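Local coordinates for L-Ala-D/L-Glu Epimerase (Escherichia coli, PDB 1JPD), which is an enolase-superfamily enzyme, with a mandelate racemase/muconate lactonizing enzyme-type N-terminal domain and an enolase-like C-terminal barrel, at residues A[123-136]-A[149-163]. Residues are numbered along the deposited sequence; the frame is centred on the assembly and turned at random.
Sequences ITAQTVVIGTPDQM and KLLKVKLDNHLISER
Arg-163 reaches out of helix 160-170 to the loop that follows strand 121-128. Its chain, extended from CG to NE, passes Met-136, whose SD lies 3.7 Å from Arg-163 CD, and Arg-163 NE gives a weak, bent hydrogen bond to Gly-131 O (3.0 Å). Ile-130 CG2 sits over one face of the guanidinium, 3.4 Å from Arg-163 NH2, while the Asp-156 carboxylate lies at the guanidinium edge, its OD1 forming a salt bridge with Arg-163 NH1 in which the hydrogen bond is weak in angle. The other branch of Ile-130 goes elsewhere: CD1 rests on Asp-156 CB at 3.6 Å. The bend of Met-136 at chi3 (75°) brings its CE against Val-153 CG1 (3.6 Å), beside Lys-154 O. Pro-133 CG meets Glu-162 CG, the two side chains crossing at about a right angle.

These loops lie at the C-terminal ends of two neighbouring strands of a right-handed beta-alpha-beta unit, the repeating element of the TIM-type barrel, made here of strand 121-128, helix 133-145 and strand 150-154. The strands pair in parallel: Gln-126 N and Val-128 N donate to Leu-150 O and Lys-152 O, and Lys-152 N and Lys-154 N return bonds to Gln-126 O and Val-128 O. On one face the Thr-127 and Lys-152 side chains lie side by side, pointing the same way, with Thr-127 OG1 3.6 Å from Lys-152 CE; the Lys-152 ammonium is salt-bridged to Asp-300. Val-128, Leu-151 and Val-153 line the other face, where Val-153 also meets Met-164 and Ile-167.

Further out, Asp-156 OD1 accepts from His-158 N in an Asx turn, and a capping box between Thr-132 and Gln-135 starts helix 133-145, with Gln-135 N bonded to Thr-132 OG1 at 3.1 Å.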
loop_
_atom_site.group_PDB
_atom_site.type_symbol
_atom_site.label_atom_id
_atom_site.label_comp_id
_atom_site.label_asym_id
_atom_site.label_seq_id
_atom_site.Cartn_x
_atom_site.Cartn_y
_atom_site.Cartn_z
ATOM N N ILE A 123 4.405 -8.812 -10.180
ATOM C CA ILE A 123 3.108 -8.522 -10.792
ATOM C C ILE A 123 2.404 -7.467 -9.948
ATOM O O ILE A 123 2.182 -7.665 -8.750
ATOM C CB ILE A 123 2.194 -9.786 -10.862
ATOM C CG1 ILE A 123 2.796 -10.824 -11.817
ATOM C CG2 ILE A 123 0.782 -9.395 -11.323
ATOM C CD1 ILE A 123 1.960 -12.089 -11.974
ATOM N N THR A 124 2.061 -6.346 -10.575
ATOM C CA THR A 124 1.385 -5.265 -9.877
ATOM C C THR A 124 0.002 -5.037 -10.462
ATOM O O THR A 124 -0.211 -5.175 -11.660
ATOM C CB THR A 124 2.201 -3.949 -9.937
ATOM O OG1 THR A 124 2.317 -3.497 -11.292
ATOM C CG2 THR A 124 3.590 -4.178 -9.372
ATOM N N ALA A 125 -0.939 -4.690 -9.598
ATOM C CA ALA A 125 -2.307 -4.468 -10.017
ATOM C C ALA A 125 -2.476 -3.244 -10.901
ATOM O O ALA A 125 -2.031 -2.151 -10.562
ATOM C CB ALA A 125 -3.190 -4.343 -8.800
ATOM N N GLN A 126 -3.118 -3.440 -12.047
ATOM C CA GLN A 126 -3.388 -2.346 -12.956
ATOM C C GLN A 126 -4.808 -1.903 -12.685
ATOM O O GLN A 126 -5.720 -2.729 -12.602
ATOM C CB GLN A 126 -3.259 -2.792 -14.405
ATOM C CG GLN A 126 -1.858 -2.670 -14.918
ATOM C CD GLN A 126 -1.384 -1.225 -15.009
ATOM O OE1 GLN A 126 -0.196 -0.952 -14.858
ATOM N NE2 GLN A 126 -2.305 -0.300 -15.274
ATOM N N THR A 127 -5.000 -0.601 -12.539
ATOM C CA THR A 127 -6.320 -0.090 -12.259
ATOM C C THR A 127 -7.200 0.011 -13.494
ATOM O O THR A 127 -6.768 0.475 -14.543
ATOM C CB THR A 127 -6.259 1.309 -11.606
ATOM O OG1 THR A 127 -5.646 1.209 -10.318
ATOM C CG2 THR A 127 -7.664 1.890 -11.452
ATOM N N VAL A 128 -8.435 -0.458 -13.351
ATOM C CA VAL A 128 -9.437 -0.357 -14.390
ATOM C C VAL A 128 -10.401 0.588 -13.691
ATOM O O VAL A 128 -11.119 0.197 -12.771
ATOM C CB VAL A 128 -10.152 -1.689 -14.661
ATOM C CG1 VAL A 128 -11.274 -1.467 -15.661
ATOM C CG2 VAL A 128 -9.166 -2.716 -15.197
ATOM N N VAL A 129 -10.391 1.845 -14.108
ATOM C CA VAL A 129 -11.235 2.849 -13.486
ATOM C C VAL A 129 -12.716 2.715 -13.827
ATOM O O VAL A 129 -13.087 2.116 -14.834
ATOM C CB VAL A 129 -10.745 4.259 -13.865
ATOM C CG1 VAL A 129 -9.267 4.411 -13.493
ATOM C CG2 VAL A 129 -10.945 4.490 -15.352
ATOM N N ILE A 130 -13.560 3.279 -12.970
ATOM C CA ILE A 130 -15.002 3.248 -13.165
ATOM C C ILE A 130 -15.403 3.865 -14.506
ATOM O O ILE A 130 -14.793 4.825 -14.968
ATOM C CB ILE A 130 -15.724 4.011 -12.023
ATOM C CG1 ILE A 130 -15.494 3.280 -10.695
ATOM C CG2 ILE A 130 -17.214 4.138 -12.324
ATOM C CD1 ILE A 130 -16.277 3.858 -9.520
ATOM N N GLY A 131 -16.436 3.299 -15.118
ATOM C CA GLY A 131 -16.943 3.780 -16.390
ATOM C C GLY A 131 -18.075 2.848 -16.780
ATOM O O GLY A 131 -18.426 1.949 -16.008
ATOM N N THR A 132 -18.662 3.046 -17.954
ATOM C CA THR A 132 -19.733 2.162 -18.387
ATOM C C THR A 132 -19.161 0.751 -18.567
ATOM O O THR A 132 -17.944 0.571 -18.728
ATOM C CB THR A 132 -20.316 2.601 -19.741
ATOM O OG1 THR A 132 -19.402 2.242 -20.794
ATOM C CG2 THR A 132 -20.552 4.114 -19.750
ATOM N N PRO A 133 -20.031 -0.269 -18.540
ATOM C CA PRO A 133 -19.570 -1.653 -18.711
ATOM C C PRO A 133 -18.651 -1.764 -19.933
ATOM O O PRO A 133 -17.548 -2.309 -19.856
ATOM C CB PRO A 133 -20.875 -2.423 -18.879
ATOM C CG PRO A 133 -21.814 -1.652 -17.961
ATOM C CD PRO A 133 -21.484 -0.213 -18.296
ATOM N N ASP A 134 -19.107 -1.230 -21.059
ATOM C CA ASP A 134 -18.318 -1.252 -22.284
ATOM C C ASP A 134 -16.931 -0.635 -22.083
ATOM O O ASP A 134 -15.914 -1.261 -22.391
ATOM C CB ASP A 134 -19.038 -0.486 -23.392
ATOM C CG ASP A 134 -18.318 -0.582 -24.722
ATOM O OD1 ASP A 134 -18.275 0.435 -25.449
ATOM O OD2 ASP A 134 -17.804 -1.679 -25.041
ATOM N N GLN A 135 -16.887 0.597 -21.575
ATOM C CA GLN A 135 -15.608 1.272 -21.348
ATOM C C GLN A 135 -14.694 0.471 -20.429
ATOM O O GLN A 135 -13.505 0.329 -20.704
ATOM C CB GLN A 135 -15.823 2.667 -20.760
ATOM C CG GLN A 135 -16.718 3.551 -21.603
ATOM C CD GLN A 135 -17.017 4.872 -20.927
ATOM O OE1 GLN A 135 -17.289 4.915 -19.726
ATOM N NE2 GLN A 135 -16.979 5.957 -21.697
ATOM N N MET A 136 -15.239 -0.062 -19.340
ATOM C CA MET A 136 -14.409 -0.838 -18.424
ATOM C C MET A 136 -13.912 -2.122 -19.063
ATOM O O MET A 136 -12.812 -2.589 -18.764
ATOM C CB MET A 136 -15.172 -1.150 -17.140
ATOM C CG MET A 136 -15.599 0.104 -16.400
ATOM S SD MET A 136 -16.309 -0.247 -14.799
ATOM C CE MET A 136 -14.786 -0.647 -13.889
ATOM N N LYS A 149 -1.462 -8.959 -15.898
ATOM C CA LYS A 149 -2.130 -10.209 -15.550
ATOM C C LYS A 149 -3.103 -10.026 -14.389
ATOM O O LYS A 149 -4.084 -10.759 -14.270
ATOM C CB LYS A 149 -1.093 -11.279 -15.200
ATOM C CG LYS A 149 -0.298 -11.766 -16.405
ATOM C CD LYS A 149 0.870 -12.660 -16.003
ATOM C CE LYS A 149 1.661 -13.085 -17.231
ATOM N NZ LYS A 149 1.996 -11.926 -18.118
ATOM N N LEU A 150 -2.826 -9.040 -13.542
ATOM C CA LEU A 150 -3.667 -8.745 -12.385
ATOM C C LEU A 150 -4.323 -7.389 -12.593
ATOM O O LEU A 150 -3.639 -6.381 -12.713
ATOM C CB LEU A 150 -2.818 -8.717 -11.112
ATOM C CG LEU A 150 -3.526 -8.344 -9.810
ATOM C CD1 LEU A 150 -4.660 -9.318 -9.538
ATOM C CD2 LEU A 150 -2.534 -8.365 -8.669
ATOM N N LEU A 151 -5.650 -7.374 -12.652
ATOM C CA LEU A 151 -6.404 -6.144 -12.841
ATOM C C LEU A 151 -7.172 -5.797 -11.571
ATOM O O LEU A 151 -7.832 -6.657 -10.982
ATOM C CB LEU A 151 -7.409 -6.296 -13.987
ATOM C CG LEU A 151 -6.888 -6.621 -15.385
ATOM C CD1 LEU A 151 -8.053 -6.728 -16.363
ATOM C CD2 LEU A 151 -5.918 -5.532 -15.825
ATOM N N LYS A 152 -7.080 -4.541 -11.139
ATOM C CA LYS A 152 -7.819 -4.105 -9.959
ATOM C C LYS A 152 -8.990 -3.295 -10.479
ATOM O O LYS A 152 -8.810 -2.178 -10.964
ATOM C CB LYS A 152 -6.954 -3.239 -9.041
ATOM C CG LYS A 152 -7.677 -2.800 -7.771
ATOM C CD LYS A 152 -6.762 -2.045 -6.816
ATOM C CE LYS A 152 -6.323 -0.703 -7.381
ATOM N NZ LYS A 152 -5.358 -0.019 -6.481
ATOM N N VAL A 153 -10.189 -3.862 -10.401
ATOM C CA VAL A 153 -11.373 -3.167 -10.890
ATOM C C VAL A 153 -11.949 -2.272 -9.814
ATOM O O VAL A 153 -12.306 -2.745 -8.731
ATOM C CB VAL A 153 -12.462 -4.162 -11.342
ATOM C CG1 VAL A 153 -13.680 -3.405 -11.827
ATOM C CG2 VAL A 153 -11.925 -5.052 -12.451
ATOM N N LYS A 154 -12.021 -0.977 -10.107
ATOM C CA LYS A 154 -12.576 -0.010 -9.162
ATOM C C LYS A 154 -14.091 0.034 -9.365
ATOM O O LYS A 154 -14.567 0.169 -10.492
ATOM C CB LYS A 154 -11.985 1.385 -9.410
ATOM C CG LYS A 154 -10.579 1.591 -8.882
ATOM C CD LYS A 154 -10.580 2.492 -7.644
ATOM C CE LYS A 154 -9.158 2.785 -7.161
ATOM N NZ LYS A 154 -8.341 3.546 -8.164
ATOM N N LEU A 155 -14.854 -0.095 -8.290
ATOM C CA LEU A 155 -16.308 -0.048 -8.418
ATOM C C LEU A 155 -16.954 0.820 -7.348
ATOM O O LEU A 155 -16.445 0.948 -6.228
ATOM C CB LEU A 155 -16.923 -1.453 -8.323
ATOM C CG LEU A 155 -16.632 -2.506 -9.388
ATOM C CD1 LEU A 155 -17.326 -3.812 -9.005
ATOM C CD2 LEU A 155 -17.119 -2.020 -10.735
ATOM N N ASP A 156 -18.072 1.434 -7.706
ATOM C CA ASP A 156 -18.813 2.227 -6.751
ATOM C C ASP A 156 -20.071 1.426 -6.497
ATOM O O ASP A 156 -20.063 0.207 -6.600
ATOM C CB ASP A 156 -19.153 3.627 -7.288
ATOM C CG ASP A 156 -19.891 3.603 -8.611
ATOM O OD1 ASP A 156 -20.441 2.543 -8.996
ATOM O OD2 ASP A 156 -19.931 4.671 -9.265
ATOM N N ASN A 157 -21.162 2.103 -6.199
ATOM C CA ASN A 157 -22.394 1.411 -5.913
ATOM C C ASN A 157 -23.279 1.197 -7.138
ATOM O O ASN A 157 -24.404 0.729 -7.018
ATOM C CB ASN A 157 -23.149 2.200 -4.849
ATOM C CG ASN A 157 -23.996 1.321 -3.978
ATOM O OD1 ASN A 157 -23.504 0.356 -3.392
ATOM N ND2 ASN A 157 -25.278 1.644 -3.882
ATOM N N HIS A 158 -22.773 1.508 -8.321
ATOM C CA HIS A 158 -23.586 1.365 -9.519
ATOM C C HIS A 158 -23.191 0.275 -10.501
ATOM O O HIS A 158 -22.030 -0.123 -10.584
ATOM C CB HIS A 158 -23.643 2.703 -10.247
ATOM C CG HIS A 158 -24.208 3.806 -9.412
ATOM N ND1 HIS A 158 -25.550 3.899 -9.114
ATOM C CD2 HIS A 158 -23.603 4.821 -8.750
ATOM C CE1 HIS A 158 -25.748 4.922 -8.303
ATOM N NE2 HIS A 158 -24.582 5.498 -8.067
ATOM N N LEU A 159 -24.192 -0.197 -11.237
ATOM C CA LEU A 159 -24.033 -1.225 -12.254
ATOM C C LEU A 159 -22.998 -2.297 -11.920
ATOM O O LEU A 159 -22.186 -2.662 -12.767
ATOM C CB LEU A 159 -23.666 -0.567 -13.583
ATOM C CG LEU A 159 -24.607 0.541 -14.058
ATOM C CD1 LEU A 159 -24.086 1.129 -15.353
ATOM C CD2 LEU A 159 -26.004 -0.012 -14.248
ATOM N N ILE A 160 -23.033 -2.816 -10.698
ATOM C CA ILE A 160 -22.077 -3.835 -10.299
ATOM C C ILE A 160 -22.115 -5.095 -11.159
ATOM O O ILE A 160 -21.070 -5.636 -11.513
ATOM C CB ILE A 160 -22.277 -4.241 -8.829
ATOM C CG1 ILE A 160 -22.018 -3.031 -7.933
ATOM C CG2 ILE A 160 -21.353 -5.395 -8.463
ATOM C CD1 ILE A 160 -20.724 -2.297 -8.255
ATOM N N SER A 161 -23.305 -5.567 -11.507
ATOM C CA SER A 161 -23.387 -6.783 -12.301
ATOM C C SER A 161 -22.911 -6.636 -13.737
ATOM O O SER A 161 -21.990 -7.345 -14.152
ATOM C CB SER A 161 -24.806 -7.355 -12.277
ATOM O OG SER A 161 -25.105 -7.886 -10.997
ATOM N N GLU A 162 -23.506 -5.724 -14.504
ATOM C CA GLU A 162 -23.074 -5.598 -15.888
ATOM C C GLU A 162 -21.587 -5.264 -16.021
ATOM O O GLU A 162 -20.895 -5.864 -16.844
ATOM C CB GLU A 162 -23.915 -4.582 -16.663
ATOM C CG GLU A 162 -23.731 -4.756 -18.166
ATOM C CD GLU A 162 -24.744 -4.007 -19.002
ATOM O OE1 GLU A 162 -25.681 -3.413 -18.427
ATOM O OE2 GLU A 162 -24.603 -4.023 -20.246
ATOM N N ARG A 163 -21.087 -4.334 -15.213
ATOM C CA ARG A 163 -19.670 -3.975 -15.273
ATOM C C ARG A 163 -18.769 -5.204 -15.119
ATOM O O ARG A 163 -17.931 -5.479 -15.981
ATOM C CB ARG A 163 -19.320 -2.940 -14.190
ATOM C CG ARG A 163 -19.797 -1.536 -14.501
ATOM C CD ARG A 163 -19.644 -0.583 -13.321
ATOM N NE ARG A 163 -19.911 0.798 -13.730
ATOM C CZ ARG A 163 -19.996 1.837 -12.904
ATOM N NH1 ARG A 163 -19.841 1.675 -11.593
ATOM N NH2 ARG A 163 -20.222 3.048 -13.397
#